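Local coordinates for protein thiosulfate sulfurtransferase TUM1 (Saccharomyces cerevisiae, PDB 3UTN) that transfers sulfur as a thiosulfate sulfurtransferase, accepting persulfide sulfur from NFS1 and passing it to UBA4 for 2-thiolation of the wobble uridine of tRNAs, at residues C130-G135 with I290-L295; K33-L38 with I115-D120. All blocks are in the same frame, centred on the assembly; numbering follows the deposited sequence.

Contact 1 of 2, residues C130-G135 with I290-L295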
# COMPACT_ATOMS: atom_id res chain seq x y z
N CYS A 130 -1.20 -2.82 3.12
CA CYS A 130 -1.86 -3.84 3.89
C CYS A 130 -3.24 -4.17 3.34
O CYS A 130 -3.56 -5.33 3.13
CB CYS A 130 -1.99 -3.40 5.33
SG CYS A 130 -3.06 -4.52 6.23
N ALA A 131 -4.06 -3.14 3.12
CA ALA A 131 -5.40 -3.35 2.57
C ALA A 131 -5.26 -4.11 1.26
O ALA A 131 -5.97 -5.07 0.99
CB ALA A 131 -6.09 -2.02 2.34
N TRP A 132 -4.30 -3.66 0.47
CA TRP A 132 -4.04 -4.27 -0.80
C TRP A 132 -3.60 -5.69 -0.65
O TRP A 132 -4.09 -6.55 -1.34
CB TRP A 132 -3.02 -3.43 -1.51
CG TRP A 132 -2.49 -4.03 -2.75
CD1 TRP A 132 -3.08 -4.08 -4.00
CD2 TRP A 132 -1.19 -4.65 -2.91
NE1 TRP A 132 -2.26 -4.69 -4.90
CE2 TRP A 132 -1.10 -5.05 -4.31
CE3 TRP A 132 -0.13 -4.91 -2.06
CZ2 TRP A 132 0.01 -5.69 -4.81
CZ3 TRP A 132 0.99 -5.55 -2.59
CH2 TRP A 132 1.05 -5.94 -3.93
N THR A 133 -2.69 -5.94 0.28
CA THR A 133 -2.23 -7.29 0.57
C THR A 133 -3.39 -8.20 0.95
O THR A 133 -3.54 -9.29 0.41
CB THR A 133 -1.19 -7.30 1.69
OG1 THR A 133 -0.08 -6.50 1.29
CG2 THR A 133 -0.71 -8.72 2.00
N LEU A 134 -4.22 -7.72 1.87
CA LEU A 134 -5.42 -8.44 2.26
C LEU A 134 -6.29 -8.72 1.05
O LEU A 134 -6.70 -9.84 0.83
CB LEU A 134 -6.21 -7.62 3.28
CG LEU A 134 -5.47 -7.43 4.60
CD1 LEU A 134 -6.22 -6.42 5.43
CD2 LEU A 134 -5.33 -8.76 5.33
N GLY A 135 -6.53 -7.67 0.26
CA GLY A 135 -7.30 -7.78 -0.96
C GLY A 135 -6.66 -8.72 -1.95
O GLY A 135 -7.32 -9.60 -2.49
N ILE A 290 0.30 2.96 -2.15
CA ILE A 290 -0.35 4.21 -1.83
C ILE A 290 -0.83 4.84 -3.13
O ILE A 290 -2.00 5.19 -3.26
CB ILE A 290 0.58 5.18 -1.10
CG1 ILE A 290 1.08 4.56 0.20
CG2 ILE A 290 -0.15 6.50 -0.85
CD1 ILE A 290 2.18 5.35 0.87
N ILE A 291 0.06 4.94 -4.11
CA ILE A 291 -0.32 5.57 -5.36
C ILE A 291 -1.18 4.66 -6.18
O ILE A 291 -2.10 5.12 -6.84
CB ILE A 291 0.88 6.10 -6.17
CG1 ILE A 291 1.82 4.98 -6.62
CG2 ILE A 291 1.60 7.15 -5.36
CD1 ILE A 291 2.77 5.41 -7.72
N LYS A 292 -0.89 3.37 -6.13
CA LYS A 292 -1.70 2.39 -6.81
C LYS A 292 -3.15 2.57 -6.37
O LYS A 292 -4.06 2.61 -7.19
CB LYS A 292 -1.20 1.00 -6.47
CG LYS A 292 -2.08 -0.12 -6.98
CD LYS A 292 -1.47 -1.45 -6.60
CE LYS A 292 -2.19 -2.56 -7.31
NZ LYS A 292 -3.62 -2.61 -6.90
N THR A 293 -3.33 2.68 -5.07
CA THR A 293 -4.64 2.84 -4.47
C THR A 293 -5.27 4.15 -4.89
O THR A 293 -6.46 4.18 -5.22
CB THR A 293 -4.54 2.74 -2.94
OG1 THR A 293 -4.02 1.45 -2.61
CG2 THR A 293 -5.89 2.93 -2.29
N ALA A 294 -4.48 5.21 -4.89
CA ALA A 294 -4.93 6.52 -5.35
C ALA A 294 -5.38 6.44 -6.80
O ALA A 294 -6.41 6.99 -7.17
CB ALA A 294 -3.84 7.55 -5.19
N LEU A 295 -4.60 5.74 -7.62
CA LEU A 295 -4.92 5.58 -9.03
C LEU A 295 -6.21 4.80 -9.21
O LEU A 295 -7.10 5.22 -9.95
CB LEU A 295 -3.78 4.88 -9.76
CG LEU A 295 -2.46 5.64 -9.71
CD1 LEU A 295 -1.39 4.88 -10.46
CD2 LEU A 295 -2.61 7.04 -10.27

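Contact 2 of 2, residues K33-L38 with I115-D120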
# COMPACT_ATOMS: atom_id res chain seq x y z
N LYS A 33 -16.46 8.03 8.93
CA LYS A 33 -17.91 8.02 9.10
C LYS A 33 -18.54 6.78 8.50
O LYS A 33 -19.38 6.15 9.14
CB LYS A 33 -18.58 9.29 8.57
CG LYS A 33 -18.60 9.46 7.06
CD LYS A 33 -19.31 10.76 6.67
CE LYS A 33 -18.99 11.88 7.65
NZ LYS A 33 -19.30 13.23 7.12
N ALA A 34 -18.12 6.43 7.30
CA ALA A 34 -18.62 5.23 6.64
C ALA A 34 -18.21 4.03 7.47
O ALA A 34 -18.97 3.08 7.61
CB ALA A 34 -18.09 5.12 5.23
N PHE A 35 -17.02 4.09 8.04
CA PHE A 35 -16.56 3.02 8.88
C PHE A 35 -17.43 2.82 10.11
O PHE A 35 -17.84 1.70 10.39
CB PHE A 35 -15.11 3.21 9.30
CG PHE A 35 -14.68 2.27 10.38
CD1 PHE A 35 -14.42 0.94 10.09
CD2 PHE A 35 -14.59 2.70 11.69
CE1 PHE A 35 -14.04 0.06 11.09
CE2 PHE A 35 -14.20 1.83 12.69
CZ PHE A 35 -13.93 0.51 12.39
N VAL A 36 -17.72 3.88 10.85
CA VAL A 36 -18.54 3.70 12.05
C VAL A 36 -19.94 3.30 11.64
O VAL A 36 -20.58 2.49 12.31
CB VAL A 36 -18.54 4.92 12.99
CG1 VAL A 36 -17.14 5.13 13.56
CG2 VAL A 36 -19.05 6.17 12.30
N LYS A 37 -20.40 3.85 10.51
CA LYS A 37 -21.68 3.45 9.95
C LYS A 37 -21.63 1.96 9.68
O LYS A 37 -22.51 1.21 10.08
CB LYS A 37 -21.99 4.22 8.68
CG LYS A 37 -23.37 3.92 8.13
CD LYS A 37 -23.61 4.56 6.78
CE LYS A 37 -25.00 4.18 6.30
NZ LYS A 37 -25.42 5.05 5.18
N LEU A 38 -20.57 1.53 9.01
CA LEU A 38 -20.37 0.12 8.71
C LEU A 38 -20.39 -0.68 10.00
O LEU A 38 -21.15 -1.64 10.12
CB LEU A 38 -19.06 -0.08 7.96
CG LEU A 38 -18.64 -1.52 7.64
CD1 LEU A 38 -19.53 -2.13 6.58
CD2 LEU A 38 -17.19 -1.51 7.20
N ILE A 115 -14.80 -8.23 7.87
CA ILE A 115 -14.58 -7.00 7.15
C ILE A 115 -13.31 -6.43 7.76
O ILE A 115 -13.28 -6.08 8.94
CB ILE A 115 -15.74 -6.02 7.33
CG1 ILE A 115 -17.00 -6.57 6.67
CG2 ILE A 115 -15.36 -4.67 6.75
CD1 ILE A 115 -18.25 -5.77 6.96
N LEU A 116 -12.26 -6.38 6.97
CA LEU A 116 -11.02 -5.84 7.46
C LEU A 116 -10.99 -4.40 7.09
O LEU A 116 -11.21 -4.02 5.95
CB LEU A 116 -9.82 -6.59 6.89
CG LEU A 116 -9.81 -8.07 7.26
CD1 LEU A 116 -8.64 -8.75 6.60
CD2 LEU A 116 -9.78 -8.28 8.76
N VAL A 117 -10.77 -3.57 8.08
CA VAL A 117 -10.68 -2.16 7.82
C VAL A 117 -9.29 -1.75 8.19
O VAL A 117 -8.93 -1.64 9.35
CB VAL A 117 -11.75 -1.35 8.55
CG1 VAL A 117 -11.55 0.12 8.22
CG2 VAL A 117 -13.14 -1.82 8.12
N VAL A 118 -8.50 -1.53 7.16
CA VAL A 118 -7.10 -1.32 7.36
C VAL A 118 -6.87 0.14 7.59
O VAL A 118 -7.47 0.99 6.95
CB VAL A 118 -6.30 -1.77 6.15
CG1 VAL A 118 -4.82 -1.60 6.44
CG2 VAL A 118 -6.62 -3.23 5.85
N TYR A 119 -5.98 0.43 8.51
CA TYR A 119 -5.57 1.78 8.71
C TYR A 119 -4.15 1.72 9.17
O TYR A 119 -3.61 0.65 9.43
CB TYR A 119 -6.46 2.46 9.74
CG TYR A 119 -6.41 1.85 11.12
CD1 TYR A 119 -7.14 0.70 11.43
CD2 TYR A 119 -5.63 2.42 12.11
CE1 TYR A 119 -7.10 0.16 12.70
CE2 TYR A 119 -5.59 1.90 13.38
CZ TYR A 119 -6.32 0.77 13.67
OH TYR A 119 -6.27 0.26 14.93
N ASP A 120 -3.53 2.88 9.23
CA ASP A 120 -2.24 2.97 9.85
C ASP A 120 -2.20 4.31 10.55
O ASP A 120 -3.07 5.15 10.33
CB ASP A 120 -1.13 2.79 8.82
CG ASP A 120 -1.13 3.84 7.74
OD1 ASP A 120 -1.59 4.97 7.98
OD2 ASP A 120 -0.65 3.53 6.64

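Contact 1 of 2, residues C130-G135 with I290-L295
Trp132 and Lys292 meet across the interface between the two rhodanese domains of the chain. Trp132 is on helix 127-136 of the first domain. Lys292 is on helix 286-297 of the second, the domain that carries the catalytic cysteine. Between 130-135 and 290-295 the nearest CA atoms, Trp132 CA and Thr293 CA, are 8.0 Å apart. One pair of long side chains spans this distance, and the shared buried surface is small, 111 Å². Both side chains leave their helices with CG anti to the backbone N, and each CB points toward the other helix. The indole and the lysine chain then cross at about a right angle. The lysine comes to the pyrrole side of the indole, obliquely to the ring. Lys292 CE lies 3.2 Å from Trp132 NE1, and Lys292 CD lies 3.7 Å from Trp132 NE1. The chain is extended up to CE and bends only at the last torsion (chi4 -62°), which places the ammonium beside the five-membered ring. NE1 and NZ are both donors, so they are neighbours and not a bonded pair. Glu184 serves both: its OE2 accepts the hydrogen bond from Trp132 NE1 and forms a salt bridge with Lys292 NZ. Glu296 gives the lysine a second salt bridge. Two carboxylates thus hold the buried ammonium, probably favouring its charged form. Phe95 packs edge-to-face with the indole. Across the contact, Lys292 NZ lies 3.2 Å from Trp132 NE1 and 3.3 Å from Trp132 CD1.

Contact 2 of 2, residues K33-L38 with I115-D120
Phe35 and Leu38 of helix 32-41 pack onto Ile115 and Val117 of strand 115-119, in the first rhodanese domain. The strand is the middle one of a five-stranded parallel sheet with order 1-5-4-2-3, the alpha/beta rhodanese fold. Helix 32-41 covers one face of this sheet, and helix 127-136 lies on the other. The helix segment runs nearly antiparallel to the strand, at 153°, with the axes 11.1 Å apart. All the interactions across the contact are apolar.

The ring-to-aliphatic part is Phe35 against Val117. CB of Phe35 does not aim straight at the strand, but CG stands anti to the backbone N (chi1 169°) and the ring swings in toward it. Its CD1 and CE1 side meets the valine, which approaches obliquely to the ring. Both methyl branches take part: Phe35 CD1 is 3.5 Å from Val117 CG1, and Phe35 CE1 is 3.6 Å from Val117 CG2. Leu145 of the adjacent strand 141-145 also touches Phe35.

The aliphatic part is Leu38 against Ile115, tip to tip. Each leucine methyl has its own partner on the isoleucine. Leu38 CD1 meets the end of the longer branch, Ile115 CD1, at 3.9 Å. The other methyl, CD2, faces the short branch and also reaches toward Val117, which joins the two groups. Ile47 of strand 47-51 gives Leu38 a further neighbour. The closest leucine approach is Leu38 CD2 to Ile115 CG2, 3.7 Å, and Leu38 CD2 is 4.2 Å from Val117 CG2.

Overall arrangement
Contact 2 lies within the first rhodanese domain, and contact 1 joins that domain to the second. Their centres are about 15 Å apart. Strand 115-119 and helix 127-136 follow each other in the chain, and their side chains pack together, which joins the two contacts. The strand turns Ile115 and Val117 to contact 2 and Leu116 and Val118 to the helix. There Leu134 CD1 lies 3.2 Å from Val118 CG2, and Cys130 SG is 3.4 Å from Val118 CG1. Contact 1 is the nearer to catalysis: the side chain of Lys292 is about 9 Å from that of Cys282, the persulfide-forming cysteine. Contact 2 lies away from the active site; a bound dimethyl sulfoxide, probably from the crystallisation liquor, is about 4 Å from the side chain of Leu38.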